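PDB 6PWK: GGDEF and EAL domain-containing protein from Vibrio cholerae O1 str. 2010EL-1786, which probably serves as a c-di-GMP receptor that controls large adhesins and biofilm formation, with the dinucleotide bound in its EAL domain. Local coordinates for residues R350-L364 / L383-Q397. Numbering follows the deposited sequence.
Sequences RPKYVKLDYLFTHHL and LGITTIASRVETQTQ. With C2E (9,9'-[(2R,3R,3aS,5S,7aR,9R,10R,10aS,12S,14aR)-3,5,10,12-tetrahydroxy-5,12-dioxidooctahydro-2H,7H-difuro[3,2-d:3',2'-j][1,3,7,9,2,8]tetraoxadiphosphacyclododecine-2,9-diyl]bis(2-amino-1,9-dihydro-6H-purin-6-one)), chain C.
I388 packs on Y353 and K355 at the apolar centre of two parallel strands, 353-356 and 386-389. With helix 367-382 they form a beta-alpha-beta unit of the TIM-barrel-like EAL domain, and they illustrate how such a barrel builds its ligand site at the C-terminal ends of its strands. CD1 of I388 comes obliquely to CD1 of the Y353 ring at 3.7 Å, while CG2 lies against the aliphatic chain of K355, whose NZ ends in salt bridges to E304 and E218, two of the magnesium ligands. On the face carrying V354, that side chain crosses T387 obliquely, with CG2 against CG2 at 3.7 Å. The other methyl of V354, CG1, meets CG2 of I385 at about a right angle, and CD1 of I385 reaches the P351 ring.

Backbone bonds zip the strands in register: V354 N gives to T386 O, I388 N to V354 O, and L356 N to I388 O at 2.6 Å. Past the last of them, T361 CG2 lies 3.3 Å from S390 O, while T361 OG1 donates to Y358 O. Q397 packs on T361, CD to CB at 4.1 Å; its OE1 accepts from both E393 N and T394 N, and its N donates to T394 OG1 in the capping box that starts helix 395-402.

The polar edge faces c-di-GMP. E393 OE1 accepts from guanine N2 at 2.6 Å and, weakly, from N1. With CG between the backbone N and the carbonyl carbon (chi1 78°), the Y358 ring turns one face to R391, and its hydroxyl is hydrogen-bonded to E167. The R391 guanidinium lies flat on that ring in a cation-pi stack, planes 15° apart and CZ 3.4 Å from the centroid. Over the opposite face, toward the rim, lies ribose O4', and at the edge, in plane, NH1 makes a weak bond of 2.7 Å to phosphate O1P.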
loop_
_atom_site.group_PDB
_atom_site.type_symbol
_atom_site.label_atom_id
_atom_site.label_comp_id
_atom_site.label_asym_id
_atom_site.label_seq_id
_atom_site.Cartn_x
_atom_site.Cartn_y
_atom_site.Cartn_z
ATOM N N ARG A 350 18.286 -18.735 2.760
ATOM C CA ARG A 350 18.641 -20.070 3.228
ATOM C C ARG A 350 17.430 -20.810 3.793
ATOM O O ARG A 350 17.372 -21.084 4.992
ATOM C CB ARG A 350 19.737 -20.002 4.292
ATOM C CG ARG A 350 21.080 -19.475 3.813
ATOM C CD ARG A 350 21.881 -20.553 3.116
ATOM N NE ARG A 350 23.314 -20.287 3.192
ATOM C CZ ARG A 350 23.967 -19.478 2.366
ATOM N NH1 ARG A 350 23.317 -18.851 1.396
ATOM N NH2 ARG A 350 25.273 -19.296 2.507
ATOM N N PRO A 351 16.446 -21.159 2.965
ATOM C CA PRO A 351 15.278 -21.885 3.477
ATOM C C PRO A 351 15.656 -23.290 3.912
ATOM O O PRO A 351 16.644 -23.872 3.459
ATOM C CB PRO A 351 14.319 -21.905 2.287
ATOM C CG PRO A 351 15.202 -21.814 1.094
ATOM C CD PRO A 351 16.360 -20.943 1.504
ATOM N N LYS A 352 14.841 -23.837 4.817
ATOM C CA LYS A 352 15.068 -25.204 5.276
ATOM C C LYS A 352 14.846 -26.205 4.150
ATOM O O LYS A 352 15.554 -27.214 4.059
ATOM C CB LYS A 352 14.156 -25.522 6.463
ATOM C CG LYS A 352 14.390 -26.893 7.080
ATOM C CD LYS A 352 13.479 -27.122 8.277
ATOM C CE LYS A 352 13.876 -28.373 9.042
ATOM N NZ LYS A 352 13.079 -28.541 10.289
ATOM N N TYR A 353 13.874 -25.938 3.282
ATOM C CA TYR A 353 13.582 -26.821 2.164
ATOM C C TYR A 353 13.076 -25.993 0.993
ATOM O O TYR A 353 12.761 -24.808 1.128
ATOM C CB TYR A 353 12.556 -27.892 2.545
ATOM C CG TYR A 353 11.195 -27.341 2.901
ATOM C CD1 TYR A 353 10.216 -27.170 1.930
ATOM C CD2 TYR A 353 10.886 -26.997 4.210
ATOM C CE1 TYR A 353 8.968 -26.666 2.252
ATOM C CE2 TYR A 353 9.641 -26.494 4.542
ATOM C CZ TYR A 353 8.687 -26.332 3.560
ATOM O OH TYR A 353 7.446 -25.833 3.885
ATOM N N VAL A 354 12.997 -26.640 -0.164
ATOM C CA VAL A 354 12.370 -26.070 -1.350
ATOM C C VAL A 354 11.433 -27.120 -1.927
ATOM O O VAL A 354 11.861 -28.237 -2.244
ATOM C CB VAL A 354 13.402 -25.610 -2.397
ATOM C CG1 VAL A 354 14.086 -24.332 -1.937
ATOM C CG2 VAL A 354 14.442 -26.693 -2.655
ATOM N N LYS A 355 10.153 -26.779 -2.032
ATOM C CA LYS A 355 9.159 -27.648 -2.646
ATOM C C LYS A 355 8.987 -27.214 -4.096
ATOM O O LYS A 355 8.577 -26.080 -4.360
ATOM C CB LYS A 355 7.833 -27.588 -1.889
ATOM C CG LYS A 355 6.889 -28.739 -2.198
ATOM C CD LYS A 355 5.785 -28.844 -1.156
ATOM C CE LYS A 355 6.357 -29.097 0.231
ATOM N NZ LYS A 355 5.290 -29.302 1.251
ATOM N N LEU A 356 9.318 -28.108 -5.024
ATOM C CA LEU A 356 9.350 -27.754 -6.437
ATOM C C LEU A 356 7.981 -27.300 -6.927
ATOM O O LEU A 356 6.939 -27.708 -6.407
ATOM C CB LEU A 356 9.824 -28.944 -7.271
ATOM C CG LEU A 356 11.305 -29.309 -7.183
ATOM C CD1 LEU A 356 11.562 -30.639 -7.871
ATOM C CD2 LEU A 356 12.152 -28.213 -7.802
ATOM N N ASP A 357 7.997 -26.430 -7.933
ATOM C CA ASP A 357 6.774 -26.073 -8.639
ATOM C C ASP A 357 6.154 -27.327 -9.239
ATOM O O ASP A 357 6.840 -28.125 -9.885
ATOM C CB ASP A 357 7.084 -25.043 -9.729
ATOM C CG ASP A 357 5.835 -24.488 -10.394
ATOM O OD1 ASP A 357 4.717 -24.935 -10.059
ATOM O OD2 ASP A 357 5.974 -23.594 -11.255
ATOM N N TYR A 358 4.850 -27.506 -9.016
ATOM C CA TYR A 358 4.181 -28.710 -9.493
ATOM C C TYR A 358 4.118 -28.788 -11.011
ATOM O O TYR A 358 3.782 -29.851 -11.543
ATOM C CB TYR A 358 2.771 -28.803 -8.903
ATOM C CG TYR A 358 1.731 -27.911 -9.550
ATOM C CD1 TYR A 358 1.547 -26.601 -9.126
ATOM C CD2 TYR A 358 0.914 -28.392 -10.567
ATOM C CE1 TYR A 358 0.588 -25.790 -9.708
ATOM C CE2 TYR A 358 -0.043 -27.589 -11.155
ATOM C CZ TYR A 358 -0.202 -26.290 -10.722
ATOM O OH TYR A 358 -1.157 -25.492 -11.304
ATOM N N LEU A 359 4.430 -27.700 -11.716
ATOM C CA LEU A 359 4.516 -27.747 -13.169
ATOM C C LEU A 359 5.709 -28.555 -13.660
ATOM O O LEU A 359 5.791 -28.837 -14.860
ATOM C CB LEU A 359 4.577 -26.329 -13.739
ATOM C CG LEU A 359 3.305 -25.496 -13.578
ATOM C CD1 LEU A 359 3.491 -24.111 -14.171
ATOM C CD2 LEU A 359 2.128 -26.204 -14.227
ATOM N N PHE A 360 6.632 -28.930 -12.770
ATOM C CA PHE A 360 7.760 -29.760 -13.178
ATOM C C PHE A 360 7.356 -31.216 -13.369
ATOM O O PHE A 360 7.988 -31.932 -14.153
ATOM C CB PHE A 360 8.894 -29.653 -12.157
ATOM C CG PHE A 360 9.643 -28.353 -12.220
ATOM C CD1 PHE A 360 10.411 -28.036 -13.328
ATOM C CD2 PHE A 360 9.586 -27.450 -11.171
ATOM C CE1 PHE A 360 11.104 -26.842 -13.393
ATOM C CE2 PHE A 360 10.278 -26.254 -11.228
ATOM C CZ PHE A 360 11.037 -25.950 -12.342
ATOM N N THR A 361 6.318 -31.671 -12.670
ATOM C CA THR A 361 5.758 -32.993 -12.920
ATOM C C THR A 361 4.798 -33.001 -14.103
ATOM O O THR A 361 4.228 -34.053 -14.409
ATOM C CB THR A 361 5.033 -33.512 -11.674
ATOM O OG1 THR A 361 3.839 -32.749 -11.457
ATOM C CG2 THR A 361 5.928 -33.399 -10.449
ATOM N N HIS A 362 4.614 -31.864 -14.773
ATOM C CA HIS A 362 3.635 -31.724 -15.841
ATOM C C HIS A 362 4.241 -31.806 -17.235
ATOM O O HIS A 362 3.612 -32.364 -18.142
ATOM C CB HIS A 362 2.887 -30.394 -15.694
ATOM C CG HIS A 362 1.503 -30.536 -15.137
ATOM N ND1 HIS A 362 0.377 -30.177 -15.845
ATOM C CD2 HIS A 362 1.063 -30.999 -13.942
ATOM C CE1 HIS A 362 -0.695 -30.410 -15.111
ATOM N NE2 HIS A 362 -0.307 -30.910 -13.952
ATOM N N HIS A 363 5.444 -31.262 -17.441
ATOM C CA HIS A 363 6.083 -31.235 -18.763
ATOM C C HIS A 363 7.469 -31.873 -18.654
ATOM O O HIS A 363 8.488 -31.182 -18.630
ATOM C CB HIS A 363 6.147 -29.818 -19.308
ATOM C CG HIS A 363 4.993 -29.462 -20.188
ATOM N ND1 HIS A 363 4.863 -29.946 -21.471
ATOM C CD2 HIS A 363 3.911 -28.678 -19.969
ATOM C CE1 HIS A 363 3.752 -29.473 -22.007
ATOM N NE2 HIS A 363 3.157 -28.700 -21.117
ATOM N N LEU A 364 7.489 -33.203 -18.608
ATOM C CA LEU A 364 8.743 -33.936 -18.492
ATOM C C LEU A 364 9.489 -34.013 -19.818
ATOM O O LEU A 364 10.725 -34.026 -19.831
ATOM C CB LEU A 364 8.468 -35.349 -17.976
ATOM C CG LEU A 364 7.677 -35.498 -16.675
ATOM C CD1 LEU A 364 7.119 -36.908 -16.554
ATOM C CD2 LEU A 364 8.548 -35.163 -15.473
ATOM N N LEU A 383 23.760 -25.885 -1.231
ATOM C CA LEU A 383 23.592 -25.088 -0.025
ATOM C C LEU A 383 23.065 -25.902 1.150
ATOM O O LEU A 383 22.798 -25.327 2.209
ATOM C CB LEU A 383 22.651 -23.910 -0.301
ATOM C CG LEU A 383 23.252 -22.753 -1.099
ATOM C CD1 LEU A 383 22.164 -21.972 -1.814
ATOM C CD2 LEU A 383 24.047 -21.843 -0.180
ATOM N N GLY A 384 22.913 -27.214 0.989
ATOM C CA GLY A 384 22.396 -28.044 2.061
ATOM C C GLY A 384 20.914 -27.887 2.303
ATOM O O GLY A 384 20.458 -28.027 3.443
ATOM N N ILE A 385 20.143 -27.601 1.258
ATOM C CA ILE A 385 18.710 -27.360 1.365
ATOM C C ILE A 385 17.971 -28.558 0.786
ATOM O O ILE A 385 18.256 -28.992 -0.336
ATOM C CB ILE A 385 18.311 -26.060 0.650
ATOM C CG1 ILE A 385 18.982 -24.869 1.335
ATOM C CG2 ILE A 385 16.800 -25.896 0.624
ATOM C CD1 ILE A 385 18.774 -23.564 0.627
ATOM N N THR A 386 17.022 -29.087 1.554
ATOM C CA THR A 386 16.254 -30.245 1.119
ATOM C C THR A 386 15.330 -29.864 -0.031
ATOM O O THR A 386 14.626 -28.852 0.033
ATOM C CB THR A 386 15.442 -30.803 2.288
ATOM O OG1 THR A 386 16.317 -31.115 3.378
ATOM C CG2 THR A 386 14.694 -32.056 1.869
ATOM N N THR A 387 15.334 -30.670 -1.088
ATOM C CA THR A 387 14.436 -30.475 -2.216
ATOM C C THR A 387 13.268 -31.447 -2.119
ATOM O O THR A 387 13.449 -32.623 -1.790
ATOM C CB THR A 387 15.158 -30.674 -3.550
ATOM O OG1 THR A 387 15.618 -32.028 -3.647
ATOM C CG2 THR A 387 16.339 -29.726 -3.659
ATOM N N ILE A 388 12.070 -30.948 -2.407
ATOM C CA ILE A 388 10.844 -31.731 -2.316
ATOM C C ILE A 388 10.103 -31.610 -3.640
ATOM O O ILE A 388 9.763 -30.500 -4.065
ATOM C CB ILE A 388 9.950 -31.267 -1.155
ATOM C CG1 ILE A 388 10.717 -31.315 0.170
ATOM C CG2 ILE A 388 8.682 -32.106 -1.089
ATOM C CD1 ILE A 388 9.911 -30.853 1.365
ATOM N N ALA A 389 9.860 -32.745 -4.291
ATOM C CA ALA A 389 9.008 -32.766 -5.470
ATOM C C ALA A 389 7.546 -32.704 -5.050
ATOM O O ALA A 389 7.153 -33.243 -4.013
ATOM C CB ALA A 389 9.265 -34.019 -6.305
ATOM N N SER A 390 6.736 -32.038 -5.869
ATOM C CA SER A 390 5.380 -31.673 -5.488
ATOM C C SER A 390 4.364 -32.260 -6.456
ATOM O O SER A 390 4.571 -32.249 -7.675
ATOM C CB SER A 390 5.223 -30.146 -5.434
ATOM O OG SER A 390 3.901 -29.771 -5.090
ATOM N N ARG A 391 3.266 -32.771 -5.893
ATOM C CA ARG A 391 2.102 -33.225 -6.657
ATOM C C ARG A 391 2.469 -34.340 -7.639
ATOM O O ARG A 391 2.091 -34.323 -8.811
ATOM C CB ARG A 391 1.427 -32.045 -7.364
ATOM C CG ARG A 391 0.414 -31.339 -6.467
ATOM C CD ARG A 391 0.457 -29.819 -6.533
ATOM N NE ARG A 391 -0.455 -29.274 -7.534
ATOM C CZ ARG A 391 -1.050 -28.090 -7.433
ATOM N NH1 ARG A 391 -0.837 -27.327 -6.369
ATOM N NH2 ARG A 391 -1.867 -27.671 -8.389
ATOM N N VAL A 392 3.200 -35.330 -7.133
ATOM C CA VAL A 392 3.603 -36.486 -7.928
ATOM C C VAL A 392 2.446 -37.477 -7.962
ATOM O O VAL A 392 1.996 -37.961 -6.916
ATOM C CB VAL A 392 4.870 -37.135 -7.355
ATOM C CG1 VAL A 392 5.443 -38.142 -8.345
ATOM C CG2 VAL A 392 5.901 -36.074 -7.005
ATOM N N GLU A 393 1.964 -37.784 -9.167
ATOM C CA GLU A 393 0.806 -38.645 -9.367
ATOM C C GLU A 393 1.149 -40.031 -9.883
ATOM O O GLU A 393 0.490 -41.001 -9.502
ATOM C CB GLU A 393 -0.179 -38.003 -10.353
ATOM C CG GLU A 393 -0.727 -36.667 -9.937
ATOM C CD GLU A 393 -1.893 -36.229 -10.802
ATOM O OE1 GLU A 393 -2.994 -36.001 -10.256
ATOM O OE2 GLU A 393 -1.712 -36.131 -12.034
ATOM N N THR A 394 2.142 -40.155 -10.759
ATOM C CA THR A 394 2.397 -41.399 -11.468
ATOM C C THR A 394 3.812 -41.890 -11.202
ATOM O O THR A 394 4.702 -41.126 -10.818
ATOM C CB THR A 394 2.195 -41.230 -12.979
ATOM O OG1 THR A 394 3.243 -40.412 -13.514
ATOM C CG2 THR A 394 0.851 -40.576 -13.269
ATOM N N GLN A 395 4.003 -43.197 -11.409
ATOM C CA GLN A 395 5.342 -43.770 -11.334
ATOM C C GLN A 395 6.238 -43.215 -12.431
ATOM O O GLN A 395 7.454 -43.101 -12.242
ATOM C CB GLN A 395 5.264 -45.296 -11.422
ATOM C CG GLN A 395 6.592 -46.010 -11.202
ATOM C CD GLN A 395 7.073 -45.932 -9.765
ATOM O OE1 GLN A 395 6.319 -46.199 -8.829
ATOM N NE2 GLN A 395 8.336 -45.562 -9.583
ATOM N N THR A 396 5.656 -42.859 -13.579
ATOM C CA THR A 396 6.421 -42.194 -14.630
ATOM C C THR A 396 6.980 -40.865 -14.137
ATOM O O THR A 396 8.160 -40.556 -14.343
ATOM C CB THR A 396 5.543 -41.984 -15.865
ATOM O OG1 THR A 396 5.019 -43.244 -16.301
ATOM C CG2 THR A 396 6.349 -41.354 -16.992
ATOM N N GLN A 397 6.140 -40.060 -13.481
ATOM C CA GLN A 397 6.625 -38.826 -12.868
ATOM C C GLN A 397 7.646 -39.123 -11.778
ATOM O O GLN A 397 8.687 -38.462 -11.694
ATOM C CB GLN A 397 5.456 -38.024 -12.302
ATOM C CG GLN A 397 4.518 -37.453 -13.351
ATOM C CD GLN A 397 3.184 -37.035 -12.767
ATOM O OE1 GLN A 397 2.894 -37.299 -11.599
ATOM N NE2 GLN A 397 2.360 -36.384 -13.578
HETATM P P1 C2E C . -0.396 -26.141 -2.761
HETATM O O2P C2E C . 0.675 -25.619 -1.842
HETATM O O1P C2E C . 0.313 -26.450 -4.049
HETATM O "O5'" C2E C . -0.984 -27.582 -2.253
HETATM C "C5'" C2E C . -0.989 -28.641 -3.153
HETATM C "C4'" C2E C . -2.412 -28.689 -3.774
HETATM O "O4'" C2E C . -2.469 -29.589 -4.710
HETATM C "C3'" C2E C . -3.448 -29.170 -2.742
HETATM O "O3'" C2E C . -4.661 -28.887 -3.250
HETATM C "C2'" C2E C . -3.239 -30.690 -2.819
HETATM O "O2'" C2E C . -4.407 -31.399 -2.224
HETATM C "C1'" C2E C . -3.291 -30.842 -4.111
HETATM N N9 C2E C . -2.699 -31.990 -4.750
HETATM C C8 C2E C . -1.935 -32.441 -3.725
HETATM N N7 C2E C . -1.285 -33.543 -4.179
HETATM C C5 C2E C . -1.631 -33.753 -5.444
HETATM C C6 C2E C . -1.250 -34.805 -6.501
HETATM O O6 C2E C . -0.494 -35.684 -6.261
HETATM N N1 C2E C . -1.822 -34.735 -7.811
HETATM C C2 C2E C . -2.750 -33.693 -8.172
HETATM N N2 C2E C . -3.361 -33.573 -9.492
HETATM N N3 C2E C . -3.084 -32.714 -7.151
HETATM C C4 C2E C . -2.500 -32.780 -5.787
HETATM P P11 C2E C . -5.628 -28.061 -2.185
HETATM O O21 C2E C . -6.096 -28.783 -0.950
HETATM O O11 C2E C . -6.884 -27.712 -2.942
HETATM O O5A C2E C . -4.749 -26.683 -1.946
HETATM C C5A C2E C . -4.788 -25.826 -3.054
HETATM C C4A C2E C . -4.080 -24.570 -2.742
HETATM O O4A C2E C . -4.752 -23.902 -1.842
HETATM C C3A C2E C . -2.563 -24.895 -2.085
HETATM O O3A C2E C . -1.539 -25.016 -3.179
HETATM C C2A C2E C . -2.302 -23.940 -1.364
HETATM O O2A C2E C . -1.597 -22.868 -2.154
HETATM C C1A C2E C . -3.743 -23.415 -0.826
HETATM N N91 C2E C . -3.992 -23.896 0.370
HETATM C C81 C2E C . -4.458 -25.103 0.728
HETATM N N71 C2E C . -4.535 -25.094 2.072
HETATM C C51 C2E C . -4.124 -23.909 2.514
HETATM C C61 C2E C . -3.993 -23.327 3.916
HETATM O O61 C2E C . -4.296 -24.000 4.836
HETATM N N11 C2E C . -3.513 -21.995 4.118
HETATM C C21 C2E C . -3.148 -21.185 2.989
HETATM N N21 C2E C . -2.660 -19.830 3.199
HETATM N N31 C2E C . -3.275 -21.755 1.647
HETATM C C41 C2E C . -3.778 -23.147 1.446
HETATM O O HOH W 1 18.553 -28.454 5.177
#